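PDB 4GPS: KLLA0E02245p from Kluyveromyces lactis, which hydrolyses the NAD cap from the 5' end of RNAs, and also acts as an m7G decapping enzyme and 5'-3' exoribonuclease, with a divalent metal cation as cofactor. Local coordinates for residues 291-296 with 322-327; 107-112 with 282-287. One frame throughout, in Å; residues are numbered along the deposited sequence.

Contact 1. Residues 291-296 with 322-327; sequences YTEIKS and PKSDLL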
loop_
_atom_site.group_PDB
_atom_site.type_symbol
_atom_site.label_atom_id
_atom_site.label_comp_id
_atom_site.label_asym_id
_atom_site.label_seq_id
_atom_site.Cartn_x
_atom_site.Cartn_y
_atom_site.Cartn_z
ATOM N N TYR A 291 -1.099 13.972 -3.289
ATOM C CA TYR A 291 -0.245 13.232 -2.375
ATOM C C TYR A 291 0.926 12.680 -3.192
ATOM O O TYR A 291 0.754 12.282 -4.346
ATOM C CB TYR A 291 -1.024 12.081 -1.747
ATOM C CG TYR A 291 -2.014 12.531 -0.722
ATOM C CD1 TYR A 291 -1.624 13.397 0.309
ATOM C CD2 TYR A 291 -3.327 12.048 -0.736
ATOM C CE1 TYR A 291 -2.515 13.772 1.313
ATOM C CE2 TYR A 291 -4.228 12.410 0.262
ATOM C CZ TYR A 291 -3.820 13.266 1.284
ATOM O OH TYR A 291 -4.703 13.564 2.284
ATOM N N THR A 292 2.106 12.662 -2.584
ATOM C CA THR A 292 3.332 12.189 -3.229
ATOM C C THR A 292 4.063 11.226 -2.264
ATOM O O THR A 292 4.506 11.617 -1.179
ATOM C CB THR A 292 4.217 13.405 -3.580
ATOM O OG1 THR A 292 3.483 14.247 -4.482
ATOM C CG2 THR A 292 5.568 12.963 -4.226
ATOM N N GLU A 293 4.138 9.956 -2.660
ATOM C CA GLU A 293 4.760 8.908 -1.863
ATOM C C GLU A 293 6.207 8.766 -2.341
ATOM O O GLU A 293 6.482 8.566 -3.532
ATOM C CB GLU A 293 3.979 7.594 -2.024
ATOM C CG GLU A 293 2.467 7.807 -1.916
ATOM C CD GLU A 293 1.730 6.639 -1.305
ATOM O OE1 GLU A 293 2.174 6.159 -0.246
ATOM O OE2 GLU A 293 0.704 6.208 -1.867
ATOM N N ILE A 294 7.111 8.906 -1.381
ATOM C CA ILE A 294 8.544 8.882 -1.584
ATOM C C ILE A 294 9.164 7.488 -1.397
ATOM O O ILE A 294 8.940 6.815 -0.386
ATOM C CB ILE A 294 9.174 9.898 -0.611
ATOM C CG1 ILE A 294 8.533 11.266 -0.887
ATOM C CG2 ILE A 294 10.718 9.909 -0.726
ATOM C CD1 ILE A 294 9.014 12.351 0.002
ATOM N N LYS A 295 9.928 7.064 -2.398
ATOM C CA LYS A 295 10.594 5.757 -2.370
ATOM C C LYS A 295 12.094 5.939 -2.621
ATOM O O LYS A 295 12.514 6.738 -3.479
ATOM C CB LYS A 295 10.003 4.811 -3.436
ATOM C CG LYS A 295 8.566 4.391 -3.196
ATOM C CD LYS A 295 8.440 3.502 -1.957
ATOM C CE LYS A 295 7.023 3.090 -1.728
ATOM N NZ LYS A 295 6.879 2.255 -0.523
ATOM N N SER A 296 12.880 5.208 -1.846
ATOM C CA SER A 296 14.330 5.210 -1.955
ATOM C C SER A 296 14.704 3.960 -2.761
ATOM O O SER A 296 14.249 2.867 -2.454
ATOM C CB SER A 296 14.943 5.130 -0.561
ATOM O OG SER A 296 16.348 5.042 -0.628
ATOM N N PRO A 322 -7.139 7.254 -4.258
ATOM C CA PRO A 322 -7.879 8.068 -5.227
ATOM C C PRO A 322 -6.912 8.848 -6.156
ATOM O O PRO A 322 -6.988 8.741 -7.379
ATOM C CB PRO A 322 -8.668 9.013 -4.339
ATOM C CG PRO A 322 -8.850 8.243 -3.078
ATOM C CD PRO A 322 -7.579 7.523 -2.878
ATOM N N LYS A 323 -6.004 9.622 -5.565
ATOM C CA LYS A 323 -5.054 10.463 -6.319
ATOM C C LYS A 323 -3.718 10.305 -5.616
ATOM O O LYS A 323 -3.658 10.425 -4.402
ATOM C CB LYS A 323 -5.446 11.958 -6.228
ATOM C CG LYS A 323 -5.127 12.583 -4.786
ATOM C CD LYS A 323 -5.609 14.045 -4.489
ATOM C CE LYS A 323 -5.305 14.434 -3.005
ATOM N NZ LYS A 323 -5.608 15.869 -2.612
ATOM N N SER A 324 -2.639 10.073 -6.341
ATOM C CA SER A 324 -1.358 9.920 -5.656
ATOM C C SER A 324 -0.244 9.722 -6.640
ATOM O O SER A 324 -0.363 8.934 -7.564
ATOM C CB SER A 324 -1.412 8.719 -4.716
ATOM O OG SER A 324 -0.147 8.436 -4.190
ATOM N N ASP A 325 0.843 10.450 -6.469
ATOM C CA ASP A 325 1.976 10.274 -7.367
ATOM C C ASP A 325 3.137 9.685 -6.596
ATOM O O ASP A 325 3.139 9.672 -5.355
ATOM C CB ASP A 325 2.396 11.602 -8.007
ATOM C CG ASP A 325 1.438 12.045 -9.102
ATOM O OD1 ASP A 325 0.705 11.188 -9.647
ATOM O OD2 ASP A 325 1.423 13.245 -9.435
ATOM N N LEU A 326 4.111 9.175 -7.333
ATOM C CA LEU A 326 5.297 8.615 -6.727
ATOM C C LEU A 326 6.459 9.501 -7.079
ATOM O O LEU A 326 6.487 10.107 -8.144
ATOM C CB LEU A 326 5.578 7.225 -7.277
ATOM C CG LEU A 326 4.695 6.105 -6.758
ATOM C CD1 LEU A 326 4.748 4.898 -7.678
ATOM C CD2 LEU A 326 5.176 5.723 -5.406
ATOM N N LEU A 327 7.411 9.580 -6.164
ATOM C CA LEU A 327 8.638 10.328 -6.365
ATOM C C LEU A 327 9.749 9.370 -5.892
ATOM O O LEU A 327 9.785 8.929 -4.733
ATOM C CB LEU A 327 8.651 11.616 -5.547
ATOM C CG LEU A 327 9.953 12.426 -5.662
ATOM C CD1 LEU A 327 10.197 12.839 -7.144
ATOM C CD2 LEU A 327 9.871 13.676 -4.723
#

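Contact 2. Residues 107-112 with 282-287; sequences SRKPRL and DSINTL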
loop_
_atom_site.group_PDB
_atom_site.type_symbol
_atom_site.label_atom_id
_atom_site.label_comp_id
_atom_site.label_asym_id
_atom_site.label_seq_id
_atom_site.Cartn_x
_atom_site.Cartn_y
_atom_site.Cartn_z
ATOM N N SER A 107 -5.851 18.905 10.603
ATOM C CA SER A 107 -4.578 18.207 10.389
ATOM C C SER A 107 -3.535 19.054 9.647
ATOM O O SER A 107 -3.862 20.009 8.912
ATOM C CB SER A 107 -4.803 16.906 9.620
ATOM O OG SER A 107 -5.161 17.174 8.271
ATOM N N ARG A 108 -2.275 18.703 9.868
ATOM C CA ARG A 108 -1.161 19.395 9.219
ATOM C C ARG A 108 -0.632 18.450 8.153
ATOM O O ARG A 108 -0.173 17.352 8.461
ATOM C CB ARG A 108 -0.043 19.712 10.227
ATOM C CG ARG A 108 -0.526 20.544 11.408
ATOM C CD ARG A 108 0.384 20.359 12.605
ATOM N NE ARG A 108 -0.311 20.656 13.852
ATOM C CZ ARG A 108 0.042 20.150 15.031
ATOM N NH1 ARG A 108 1.085 19.325 15.106
ATOM N NH2 ARG A 108 -0.647 20.452 16.131
ATOM N N LYS A 109 -0.710 18.876 6.900
ATOM C CA LYS A 109 -0.259 18.047 5.792
ATOM C C LYS A 109 1.229 18.256 5.551
ATOM O O LYS A 109 1.675 19.374 5.384
ATOM C CB LYS A 109 -1.047 18.398 4.526
ATOM C CG LYS A 109 -2.454 18.968 4.762
ATOM C CD LYS A 109 -3.460 17.901 5.124
ATOM C CE LYS A 109 -4.897 18.408 4.962
ATOM N NZ LYS A 109 -5.383 19.310 6.050
ATOM N N PRO A 110 2.018 17.176 5.538
ATOM C CA PRO A 110 3.463 17.337 5.302
ATOM C C PRO A 110 3.653 17.893 3.881
ATOM O O PRO A 110 3.135 17.337 2.902
ATOM C CB PRO A 110 4.025 15.907 5.442
ATOM C CG PRO A 110 2.987 15.188 6.222
ATOM C CD PRO A 110 1.664 15.761 5.699
ATOM N N ARG A 111 4.393 18.987 3.766
ATOM C CA ARG A 111 4.603 19.593 2.471
ATOM C C ARG A 111 5.872 19.111 1.801
ATOM O O ARG A 111 6.925 19.058 2.405
ATOM C CB ARG A 111 4.637 21.129 2.609
ATOM C CG ARG A 111 3.346 21.735 3.174
ATOM C CD ARG A 111 3.567 23.131 3.808
ATOM N NE ARG A 111 4.046 24.115 2.833
ATOM C CZ ARG A 111 3.281 24.787 1.971
ATOM N NH1 ARG A 111 1.962 24.614 1.933
ATOM N NH2 ARG A 111 3.851 25.629 1.120
ATOM N N LEU A 112 5.749 18.724 0.546
ATOM C CA LEU A 112 6.902 18.325 -0.239
ATOM C C LEU A 112 7.587 19.673 -0.502
ATOM O O LEU A 112 6.919 20.658 -0.875
ATOM C CB LEU A 112 6.435 17.715 -1.563
ATOM C CG LEU A 112 7.515 17.159 -2.480
ATOM C CD1 LEU A 112 8.174 15.919 -1.833
ATOM C CD2 LEU A 112 6.896 16.805 -3.826
ATOM N N ASP A 282 3.386 10.420 2.858
ATOM C CA ASP A 282 4.622 11.109 3.160
ATOM C C ASP A 282 4.530 12.592 2.956
ATOM O O ASP A 282 5.119 13.360 3.710
ATOM C CB ASP A 282 5.762 10.620 2.274
ATOM C CG ASP A 282 6.050 9.163 2.432
ATOM O OD1 ASP A 282 5.894 8.629 3.554
ATOM O OD2 ASP A 282 6.445 8.564 1.412
ATOM N N SER A 283 3.783 13.012 1.945
ATOM C CA SER A 283 3.714 14.435 1.684
ATOM C C SER A 283 2.720 14.793 0.632
ATOM O O SER A 283 2.144 13.920 -0.026
ATOM C CB SER A 283 5.067 14.916 1.173
ATOM O OG SER A 283 5.303 14.426 -0.157
ATOM N N ILE A 284 2.537 16.102 0.469
ATOM C CA ILE A 284 1.671 16.633 -0.578
ATOM C C ILE A 284 2.526 17.523 -1.457
ATOM O O ILE A 284 3.400 18.238 -0.962
ATOM C CB ILE A 284 0.544 17.546 -0.087
ATOM C CG1 ILE A 284 -0.414 16.785 0.820
ATOM C CG2 ILE A 284 -0.264 18.028 -1.293
ATOM C CD1 ILE A 284 0.051 16.685 2.254
ATOM N N ASN A 285 2.297 17.438 -2.762
ATOM C CA ASN A 285 2.972 18.296 -3.722
ATOM C C ASN A 285 2.044 19.528 -3.732
ATOM O O ASN A 285 0.921 19.478 -4.280
ATOM C CB ASN A 285 2.988 17.644 -5.105
ATOM C CG ASN A 285 3.613 18.536 -6.147
ATOM O OD1 ASN A 285 3.367 19.752 -6.182
ATOM N ND2 ASN A 285 4.427 17.945 -7.007
ATOM N N THR A 286 2.481 20.615 -3.100
ATOM C CA THR A 286 1.652 21.819 -3.016
ATOM C C THR A 286 1.253 22.483 -4.358
ATOM O O THR A 286 0.203 23.128 -4.453
ATOM C CB THR A 286 2.329 22.825 -2.112
ATOM O OG1 THR A 286 3.711 22.912 -2.478
ATOM C CG2 THR A 286 2.213 22.387 -0.651
ATOM N N LEU A 287 2.073 22.325 -5.396
ATOM C CA LEU A 287 1.739 22.885 -6.699
ATOM C C LEU A 287 0.599 22.103 -7.371
ATOM O O LEU A 287 -0.226 22.669 -8.093
ATOM C CB LEU A 287 2.942 22.846 -7.652
ATOM C CG LEU A 287 4.254 23.556 -7.326
ATOM C CD1 LEU A 287 5.172 23.475 -8.559
ATOM C CD2 LEU A 287 3.978 25.008 -6.942
#

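Contact 1. Residues 291-296 with 322-327
E293 pairs with L326 across two parallel strands, but its side chain leaves L326 after CB, 4.0 Å from L326 CD2, and heads for S324. CG, placed beside the backbone N (chi1 -45°), comes 3.5 Å from S324 OG. Bent at chi2, the chain runs on outward and brings OE2 beside S324 OG, which gives it a weak hydrogen bond of 3.3 Å. The stronger partner of OE2 is R182, in a salt bridge, and Q317 lies close to OE1. Shortening E293 to alanine would probably leave R182 without its carboxylate mate, let the S324 hydroxyl turn more freely and cost the metal site a ligand. Parallel pairing rests on four backbone bonds: D325 N to Y291 O (2.8 Å), E293 N to D325 O (2.9 Å), L327 N to E293 O (3.0 Å) and K295 N to L327 O, the first nearly straight at 173°. On the face opposite E293, T292 CG2 packs 3.6 Å from L327 CB. K323 NZ stands over the Y291 ring, 4.9 Å from its centroid and 18° off the normal, a cation-pi contact; D289 O also accepts from that ammonium. Helix 305-319 links the two strands as a beta-alpha-beta unit, and E293, I294 and K295 match the E-X-K end of the PD-(D/E)XK nuclease motif: the first two bind the divalent metal, while K295 probably binds substrate.

Contact 2. Residues 107-112 with 282-287
P110 and L112 grip I284 through two backbone hydrogen bonds. I284 N gives its hydrogen to P110 O at 2.8 Å with an N-H...O angle of only 144°; L112 N returns a straighter bond (162°) to I284 O. S283 CA adds a CA-H...O contact to P110 O at 3.2 Å. Side chains fill in around these bonds. The P110 ring lays CB 3.3 Å from D282 O and CD 3.9 Å from I284 CD1. L112, whose CG points opposite its backbone N (chi1 -176°), sets CD1 3.6 Å from S283 OG, while CD2 rests against N285. At the outer margin, T286 CG2 sits over one face of the R111 guanidinium, 3.4 Å from NH1 and offset toward its rim. Geometrically this is a single beta bridge, R111 with I284, by which the loop between strand 100-103 and helix 114-122 docks on the end of strand 273-285, one of the central strands of the PD-(D/E)XK nuclease fold. Farther out, S283 OG is bonded to T292 O, and the L112 side chain touches T292 and I294, so strand 290-297 backs both residues. At D282, a divalent-metal ligand, CB points away from the loop, and OD2 accepts a hydrogen bond from I294 N.

How the contacts relate
Contact 1 is mostly buried, about 11 Å between its centre and that of the chain, whereas contact 2 is only partly buried, about 18 Å out. They share no segment, yet strands 273-285 and 290-297 are antiparallel neighbours, and the two contacts meet directly: T292 N lies 2.9 Å from S283 O, a probable hydrogen bond, and Y291 CD1 is 3.6 Å from I284 CG1. Four backbone bonds and three consecutive bridges mark contact 1 as regular sheet; two bonds and one bridge mark contact 2 as a docked loop. Contact 1 supplies two metal-binding residues, E293 and I294, and contact 2 one, D282; the E293 carboxylate also meets the neighbouring segment, though weakly.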